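Local coordinates for protein 4-alpha-glucanotransferase (Aquifex aeolicus, PDB 1TZ7) that belongs to the amylomaltase family, also known as D-enzymes, and is built round a barrel of eight parallel strands carrying large inserted segments, at residues Ser35-Gly40 with Tyr121-Glu126; Ile91-Leu96 with Arg105-Phe110; Glu126-Ala131 with His198-Phe203. One frame throughout, in Å; residues are numbered along the deposited sequence.

Contact 1. Residues Ser35-Gly40 with Tyr121-Glu126; sequences SPYGIG and YEYKKE
Lys124 reaches from helix 117-133 to the loop of Ser35-Gly40, where it meets Tyr37 and Ile39. CB, CG and CD lead out from the helix, with a bend at chi2 (-122°), and contact begins at CE: Lys124 CE lies 4.2 Å from Tyr37 O and 4.3 Å from Tyr37 CB. A second bend, at chi4 (131°), brings Lys124 NZ to 3.5 Å from the Ile39 CG2 branch, the two chains meeting at a slant.

No direct hydrogen bond links the segments, but one water does: it accepts from Lys124 NZ at 2.7 Å and donates to Ile39 O at 2.6 Å. NZ also bonds to the carbonyls of Val89 and Ile91, so three oxygens grip the buried ammonium group and would be expected to stabilise its charge there.

Beside the lysine, at the neighbouring position of the helix, the apolar part is a pair of tyrosines. Tyr37 CD1 approaches Tyr123 CE2 at 4.4 Å, near the plane of the Tyr123 ring and at its edge, while the Tyr37 ring is met obliquely. Their hydroxyls have other partners, Glu94 for Tyr37 and the carbonyl of Asp106 for Tyr123.

The two segments bury 172 Å² between them, and all four touching residues are buried. The loop follows strand 23-27, and the helix belongs to the long insertion between strands 60-62 and 222-227: the contact docks a helical insertion on a beta-alpha loop of the eight-stranded parallel barrel.

Contact 2. Residues Ile91-Leu96 with Arg105-Phe110; sequences IDPEEL and RDLKRF
Leu107 makes the apolar part of this contact, its two methyl groups dividing the work between Pro93 and Glu94. Leu107 CD2 lies 4.0 Å from Pro93 CB, against the proline ring, and at the same separation from the Pro93 carbonyl O. The other branch meets a carbon of an acidic side chain: Leu107 CD1 is 4.0 Å from Glu94 CG. With CG of Leu107 beside its backbone N (chi1 -69°), the fork is turned toward both partners. The side chains of Glu94 and Leu107 cross at about a right angle, and 131 Å² is buried in all.

No hydrogen bond crosses between the segments; one within Ile91-Leu96 shapes the turn. Asp92 OD1 accepts from Glu94 N at 3.1 Å, with a fairly straight N-H angle of 158°, although the donor sits well above the carboxylate plane. This is a capping bond, made just ahead of the turn into helix 94-98.

Charge adds only a longer-range term. Glu94 OE1 and Arg109 NH1 stand 5.0 Å apart, too far for a salt bridge, though the opposite charges probably attract; OE1 is instead bonded to the hydroxyl of Tyr37.

The contact joins the turn leading into helix 94-98 to the loop that runs on to helix 117-133. Pro93 also packs on Leu127 of that helix, while Ile91 rests on Val204, Phe205 and Gln208 of helix 192-218.

Contact 3. Residues Glu126-Ala131 with His198-Phe203; sequences ELLEKA and HVFVQF
The Phe200 ring meets helix 117-133 through CZ and CE2. Ala131 CB sits at the ring edge, near its plane, 4.0 Å from Phe200 CZ. Next to CZ, Phe200 CE2 comes within 3.7 Å of the Leu128 carbonyl O, which approaches the ring obliquely, and within 4.3 Å of Leu128 CD2. Beyond the two segments, the rings of Phe132 and Phe135 meet Phe200 at intermediate inclinations, so this phenylalanine is part of an aromatic cluster. Its CG is anti to the backbone N (chi1 165°), which carries the ring across to the turn holding Leu128 and Ala131.

Leu128 divides its methyls between two partners. While CD2 is the branch near Phe200, Leu128 CD1 lies 4.3 Å from Val201 CG1. The same two residues have the nearest alpha carbons of the contact, with Leu128 CA 7.0 Å from Val201 CA.

No hydrogen bond joins the segments, and the four touching residues are all buried. A charged tie flanks the apolar interface: Glu129 forms a salt bridge with Arg194, one turn before His198 on helix 192-218.

The axes of the two short segments pass 10.5 Å apart at 109°, close to perpendicular, and the segments bury 181 Å² between them. Both helices belong to the part of the chain between barrel strands 60-62 and 222-227, so this is a crossed helix pair, packed through apolar side chains, of the predominantly helical insertion in the amylomaltase barrel.

Contacts 1 and 3 are buried and both use helix 117-133, at successive turns; contact 2 lies nearer the surface and is only partly buried. Their chemistry differs accordingly. Contact 3 is apolar, contact 1 combines a tyrosine pair with a water-bridged lysine, and contact 2 mixes apolar packing with a helix cap. Contact 2 is nested in the loop closed by contact 1 and touches it directly: Pro36 O lies 2.8 Å from Phe110 N, a probable hydrogen bond between the two loops. Contacts 2 and 3 meet by packing alone, with Ile91 CD1 3.8 Å from Val201 O.

Contact 1. Residues Ser35-Gly40 with Tyr121-Glu126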
# COMPACT_ATOMS: atom_id res chain seq x y z
N SER A 35 -10.30 15.16 -4.12
CA SER A 35 -10.19 16.30 -3.22
C SER A 35 -9.65 17.52 -3.97
O SER A 35 -8.99 17.38 -5.00
CB SER A 35 -9.27 15.96 -2.05
OG SER A 35 -9.70 14.78 -1.39
N PRO A 36 -9.93 18.72 -3.45
CA PRO A 36 -9.74 19.95 -4.22
C PRO A 36 -8.30 20.51 -4.21
O PRO A 36 -8.09 21.56 -4.81
CB PRO A 36 -10.70 20.95 -3.53
CG PRO A 36 -11.29 20.20 -2.32
CD PRO A 36 -10.46 18.99 -2.11
N TYR A 37 -7.36 19.84 -3.56
CA TYR A 37 -6.02 20.43 -3.33
C TYR A 37 -4.89 19.67 -4.04
O TYR A 37 -3.77 19.56 -3.51
CB TYR A 37 -5.75 20.57 -1.83
CG TYR A 37 -6.78 21.42 -1.14
CD1 TYR A 37 -6.83 22.79 -1.36
CD2 TYR A 37 -7.73 20.86 -0.29
CE1 TYR A 37 -7.78 23.58 -0.74
CE2 TYR A 37 -8.68 21.64 0.34
CZ TYR A 37 -8.70 23.01 0.11
OH TYR A 37 -9.65 23.80 0.72
N GLY A 38 -5.18 19.16 -5.23
CA GLY A 38 -4.16 18.63 -6.12
C GLY A 38 -3.98 17.14 -5.98
O GLY A 38 -3.33 16.50 -6.80
N ILE A 39 -4.57 16.58 -4.93
CA ILE A 39 -4.41 15.17 -4.61
C ILE A 39 -5.50 14.75 -3.62
O ILE A 39 -6.04 15.58 -2.90
CB ILE A 39 -2.99 14.91 -4.02
CG1 ILE A 39 -2.70 13.42 -3.95
CG2 ILE A 39 -2.86 15.54 -2.62
CD1 ILE A 39 -1.22 13.09 -3.87
N GLY A 40 -5.82 13.46 -3.59
CA GLY A 40 -6.78 12.93 -2.64
C GLY A 40 -6.24 13.00 -1.22
O GLY A 40 -5.03 12.89 -1.00
N TYR A 121 3.67 18.30 -2.74
CA TYR A 121 4.82 18.18 -1.85
C TYR A 121 5.20 19.54 -1.30
O TYR A 121 5.44 19.69 -0.11
CB TYR A 121 6.03 17.56 -2.58
CG TYR A 121 5.93 16.07 -2.81
CD1 TYR A 121 5.61 15.20 -1.77
CD2 TYR A 121 6.16 15.52 -4.06
CE1 TYR A 121 5.52 13.82 -1.98
CE2 TYR A 121 6.06 14.15 -4.28
CZ TYR A 121 5.75 13.31 -3.25
OH TYR A 121 5.66 11.96 -3.48
N GLU A 122 5.26 20.53 -2.19
CA GLU A 122 5.68 21.89 -1.82
C GLU A 122 4.57 22.65 -1.10
O GLU A 122 4.82 23.34 -0.10
CB GLU A 122 6.10 22.67 -3.07
CG GLU A 122 7.50 22.35 -3.56
CD GLU A 122 8.59 22.86 -2.63
OE1 GLU A 122 8.27 23.68 -1.74
OE2 GLU A 122 9.76 22.45 -2.79
N TYR A 123 3.34 22.51 -1.61
CA TYR A 123 2.20 23.29 -1.12
C TYR A 123 1.75 22.83 0.27
O TYR A 123 1.52 23.64 1.15
CB TYR A 123 1.03 23.19 -2.10
CG TYR A 123 -0.23 23.88 -1.62
CD1 TYR A 123 -0.20 25.21 -1.24
CD2 TYR A 123 -1.44 23.19 -1.54
CE1 TYR A 123 -1.35 25.85 -0.80
CE2 TYR A 123 -2.59 23.82 -1.10
CZ TYR A 123 -2.54 25.15 -0.73
OH TYR A 123 -3.67 25.79 -0.29
N LYS A 124 1.64 21.52 0.45
CA LYS A 124 1.19 20.97 1.73
C LYS A 124 2.29 21.09 2.80
O LYS A 124 2.00 21.22 3.98
CB LYS A 124 0.77 19.52 1.57
CG LYS A 124 -0.43 19.32 0.65
CD LYS A 124 -1.58 18.62 1.36
CE LYS A 124 -2.78 18.44 0.44
NZ LYS A 124 -3.30 17.05 0.47
N LYS A 125 3.55 21.07 2.37
CA LYS A 125 4.67 21.33 3.27
C LYS A 125 4.62 22.76 3.79
O LYS A 125 4.93 23.01 4.95
CB LYS A 125 6.01 21.09 2.57
CG LYS A 125 7.24 21.12 3.51
CD LYS A 125 8.53 21.40 2.74
CE LYS A 125 9.06 20.15 2.04
NZ LYS A 125 9.88 20.48 0.83
N GLU A 126 4.23 23.69 2.93
CA GLU A 126 4.16 25.10 3.30
C GLU A 126 2.99 25.35 4.26
O GLU A 126 3.13 26.10 5.22
CB GLU A 126 4.01 25.99 2.05
CG GLU A 126 5.16 26.97 1.84
CD GLU A 126 6.53 26.35 2.09
OE1 GLU A 126 7.32 26.93 2.86
OE2 GLU A 126 6.80 25.27 1.51
O HOH W 1 -5.65 17.14 -0.87

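Contact 2. Residues Ile91-Leu96 with Arg105-Phe110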
# COMPACT_ATOMS: atom_id res chain seq x y z
N ILE A 91 -2.75 14.64 3.80
CA ILE A 91 -3.40 15.38 4.86
C ILE A 91 -4.41 16.38 4.30
O ILE A 91 -4.14 17.05 3.30
CB ILE A 91 -2.35 16.11 5.73
CG1 ILE A 91 -1.61 15.10 6.61
CG2 ILE A 91 -3.01 17.18 6.60
CD1 ILE A 91 -0.38 15.66 7.32
N ASP A 92 -5.57 16.46 4.94
CA ASP A 92 -6.59 17.44 4.59
C ASP A 92 -6.25 18.79 5.22
O ASP A 92 -6.29 18.93 6.44
CB ASP A 92 -7.96 16.95 5.08
CG ASP A 92 -9.05 17.99 4.90
OD1 ASP A 92 -8.93 18.83 3.98
OD2 ASP A 92 -10.05 18.05 5.63
N PRO A 93 -5.92 19.78 4.39
CA PRO A 93 -5.51 21.10 4.89
C PRO A 93 -6.66 21.93 5.45
O PRO A 93 -6.42 22.94 6.12
CB PRO A 93 -4.92 21.77 3.64
CG PRO A 93 -5.59 21.11 2.49
CD PRO A 93 -5.93 19.72 2.92
N GLU A 94 -7.90 21.52 5.18
CA GLU A 94 -9.07 22.25 5.67
C GLU A 94 -9.27 22.06 7.19
O GLU A 94 -9.92 22.87 7.83
CB GLU A 94 -10.34 21.81 4.92
CG GLU A 94 -10.56 22.57 3.61
CD GLU A 94 -11.76 22.06 2.83
OE1 GLU A 94 -11.89 22.42 1.64
OE2 GLU A 94 -12.57 21.31 3.40
N GLU A 95 -8.70 20.99 7.74
CA GLU A 95 -8.68 20.80 9.20
C GLU A 95 -7.76 21.82 9.86
O GLU A 95 -8.02 22.27 10.97
CB GLU A 95 -8.24 19.38 9.57
CG GLU A 95 -8.76 18.92 10.93
CD GLU A 95 -7.92 17.82 11.57
OE1 GLU A 95 -8.34 17.29 12.62
OE2 GLU A 95 -6.84 17.49 11.03
N LEU A 96 -6.67 22.16 9.18
CA LEU A 96 -5.76 23.20 9.66
C LEU A 96 -6.46 24.57 9.70
O LEU A 96 -6.18 25.39 10.56
CB LEU A 96 -4.51 23.28 8.77
CG LEU A 96 -3.70 21.98 8.61
CD1 LEU A 96 -2.66 22.14 7.52
CD2 LEU A 96 -3.04 21.59 9.93
N ARG A 105 -7.13 32.34 3.13
CA ARG A 105 -6.47 32.72 1.87
C ARG A 105 -5.27 31.80 1.56
O ARG A 105 -4.80 31.77 0.42
CB ARG A 105 -6.02 34.19 1.91
CG ARG A 105 -4.81 34.47 2.80
CD ARG A 105 -4.66 35.93 3.20
NE ARG A 105 -3.62 36.11 4.22
CZ ARG A 105 -3.38 37.27 4.84
NH1 ARG A 105 -4.09 38.35 4.56
NH2 ARG A 105 -2.41 37.34 5.75
N ASP A 106 -4.80 31.07 2.57
CA ASP A 106 -3.73 30.09 2.37
C ASP A 106 -4.24 28.87 1.58
O ASP A 106 -3.47 28.20 0.89
CB ASP A 106 -3.16 29.63 3.71
CG ASP A 106 -2.28 30.68 4.36
OD1 ASP A 106 -1.52 31.35 3.64
OD2 ASP A 106 -2.28 30.90 5.59
N LEU A 107 -5.54 28.59 1.70
CA LEU A 107 -6.16 27.51 0.93
C LEU A 107 -6.28 27.90 -0.54
O LEU A 107 -6.50 29.06 -0.87
CB LEU A 107 -7.55 27.17 1.49
CG LEU A 107 -7.57 26.50 2.87
CD1 LEU A 107 -9.01 26.27 3.31
CD2 LEU A 107 -6.79 25.19 2.87
N LYS A 108 -6.13 26.91 -1.42
CA LYS A 108 -5.92 27.17 -2.84
C LYS A 108 -6.41 25.98 -3.68
O LYS A 108 -5.73 24.96 -3.78
CB LYS A 108 -4.44 27.42 -3.10
CG LYS A 108 -4.08 27.63 -4.56
CD LYS A 108 -2.63 28.08 -4.72
CE LYS A 108 -1.66 27.15 -3.97
NZ LYS A 108 -0.30 27.12 -4.59
N ARG A 109 -7.58 26.13 -4.28
CA ARG A 109 -8.22 25.05 -5.03
C ARG A 109 -7.47 24.75 -6.34
O ARG A 109 -6.99 25.66 -7.01
CB ARG A 109 -9.68 25.40 -5.35
CG ARG A 109 -10.70 24.55 -4.61
CD ARG A 109 -10.76 24.81 -3.10
NE ARG A 109 -12.05 25.34 -2.67
CZ ARG A 109 -13.20 24.65 -2.68
NH1 ARG A 109 -13.22 23.38 -3.10
NH2 ARG A 109 -14.33 25.22 -2.27
N PHE A 110 -7.38 23.47 -6.68
CA PHE A 110 -6.97 23.04 -8.02
C PHE A 110 -8.12 22.25 -8.67
O PHE A 110 -8.85 21.54 -7.97
CB PHE A 110 -5.72 22.16 -7.94
CG PHE A 110 -4.52 22.85 -7.34
CD1 PHE A 110 -3.59 23.49 -8.15
CD2 PHE A 110 -4.32 22.85 -5.96
CE1 PHE A 110 -2.49 24.12 -7.59
CE2 PHE A 110 -3.22 23.48 -5.40
CZ PHE A 110 -2.31 24.12 -6.22

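Contact 3. Residues Glu126-Ala131 with His198-Phe203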
# COMPACT_ATOMS: atom_id res chain seq x y z
N GLU A 126 4.23 23.69 2.93
CA GLU A 126 4.16 25.10 3.30
C GLU A 126 2.99 25.35 4.26
O GLU A 126 3.13 26.10 5.22
CB GLU A 126 4.01 25.99 2.05
CG GLU A 126 5.16 26.97 1.84
CD GLU A 126 6.53 26.35 2.09
OE1 GLU A 126 7.32 26.93 2.86
OE2 GLU A 126 6.80 25.27 1.51
N LEU A 127 1.86 24.71 4.00
CA LEU A 127 0.70 24.81 4.89
C LEU A 127 1.01 24.24 6.27
O LEU A 127 0.55 24.77 7.28
CB LEU A 127 -0.50 24.07 4.29
CG LEU A 127 -1.17 24.71 3.06
CD1 LEU A 127 -2.32 23.84 2.59
CD2 LEU A 127 -1.65 26.12 3.36
N LEU A 128 1.80 23.17 6.30
CA LEU A 128 2.13 22.48 7.56
C LEU A 128 3.22 23.22 8.33
O LEU A 128 3.26 23.17 9.56
CB LEU A 128 2.56 21.03 7.28
CG LEU A 128 1.43 20.05 6.93
CD1 LEU A 128 1.99 18.80 6.27
CD2 LEU A 128 0.64 19.69 8.18
N GLU A 129 4.10 23.90 7.61
CA GLU A 129 5.13 24.74 8.23
C GLU A 129 4.47 25.92 8.91
O GLU A 129 4.86 26.31 10.01
CB GLU A 129 6.13 25.23 7.18
CG GLU A 129 7.14 24.18 6.74
CD GLU A 129 8.27 23.99 7.73
OE1 GLU A 129 8.32 24.72 8.73
OE2 GLU A 129 9.11 23.09 7.50
N LYS A 130 3.46 26.49 8.25
CA LYS A 130 2.73 27.64 8.77
C LYS A 130 1.86 27.24 9.96
O LYS A 130 1.73 27.99 10.93
CB LYS A 130 1.86 28.25 7.67
CG LYS A 130 1.32 29.63 7.99
CD LYS A 130 0.86 30.36 6.72
CE LYS A 130 2.04 31.00 5.97
NZ LYS A 130 1.81 32.45 5.70
N ALA A 131 1.28 26.04 9.89
CA ALA A 131 0.42 25.54 10.96
C ALA A 131 1.23 25.24 12.22
O ALA A 131 0.75 25.46 13.33
CB ALA A 131 -0.31 24.28 10.49
N HIS A 198 8.42 17.48 12.68
CA HIS A 198 8.20 16.23 11.99
C HIS A 198 7.30 15.27 12.76
O HIS A 198 6.58 14.48 12.16
CB HIS A 198 9.53 15.57 11.63
CG HIS A 198 10.26 16.30 10.56
ND1 HIS A 198 9.73 16.50 9.31
CD2 HIS A 198 11.47 16.92 10.56
CE1 HIS A 198 10.58 17.19 8.57
NE2 HIS A 198 11.64 17.46 9.31
N VAL A 199 7.32 15.36 14.09
CA VAL A 199 6.34 14.61 14.89
C VAL A 199 4.96 15.25 14.75
O VAL A 199 3.95 14.56 14.70
CB VAL A 199 6.75 14.48 16.42
CG1 VAL A 199 8.25 14.48 16.60
CG2 VAL A 199 6.10 15.56 17.25
N PHE A 200 4.92 16.58 14.68
CA PHE A 200 3.67 17.33 14.48
C PHE A 200 3.00 16.92 13.17
O PHE A 200 1.78 16.76 13.12
CB PHE A 200 3.94 18.84 14.48
CG PHE A 200 2.80 19.66 13.92
CD1 PHE A 200 1.68 19.94 14.69
CD2 PHE A 200 2.85 20.16 12.62
CE1 PHE A 200 0.63 20.70 14.18
CE2 PHE A 200 1.80 20.91 12.10
CZ PHE A 200 0.69 21.18 12.88
N VAL A 201 3.79 16.76 12.11
CA VAL A 201 3.26 16.34 10.81
C VAL A 201 2.65 14.93 10.92
O VAL A 201 1.57 14.67 10.39
CB VAL A 201 4.37 16.35 9.71
CG1 VAL A 201 3.89 15.64 8.45
CG2 VAL A 201 4.77 17.78 9.38
N GLN A 202 3.35 14.03 11.60
CA GLN A 202 2.86 12.67 11.82
C GLN A 202 1.63 12.67 12.72
O GLN A 202 0.69 11.91 12.50
CB GLN A 202 3.96 11.81 12.43
CG GLN A 202 5.09 11.48 11.47
CD GLN A 202 4.59 10.90 10.18
OE1 GLN A 202 3.95 9.86 10.18
NE2 GLN A 202 4.88 11.57 9.07
N PHE A 203 1.63 13.53 13.73
CA PHE A 203 0.48 13.71 14.61
C PHE A 203 -0.77 14.07 13.79
O PHE A 203 -1.82 13.43 13.92
CB PHE A 203 0.78 14.82 15.63
CG PHE A 203 -0.41 15.22 16.47
CD1 PHE A 203 -1.07 16.42 16.24
CD2 PHE A 203 -0.86 14.41 17.51
CE1 PHE A 203 -2.16 16.80 17.02
CE2 PHE A 203 -1.95 14.79 18.29
CZ PHE A 203 -2.60 15.98 18.04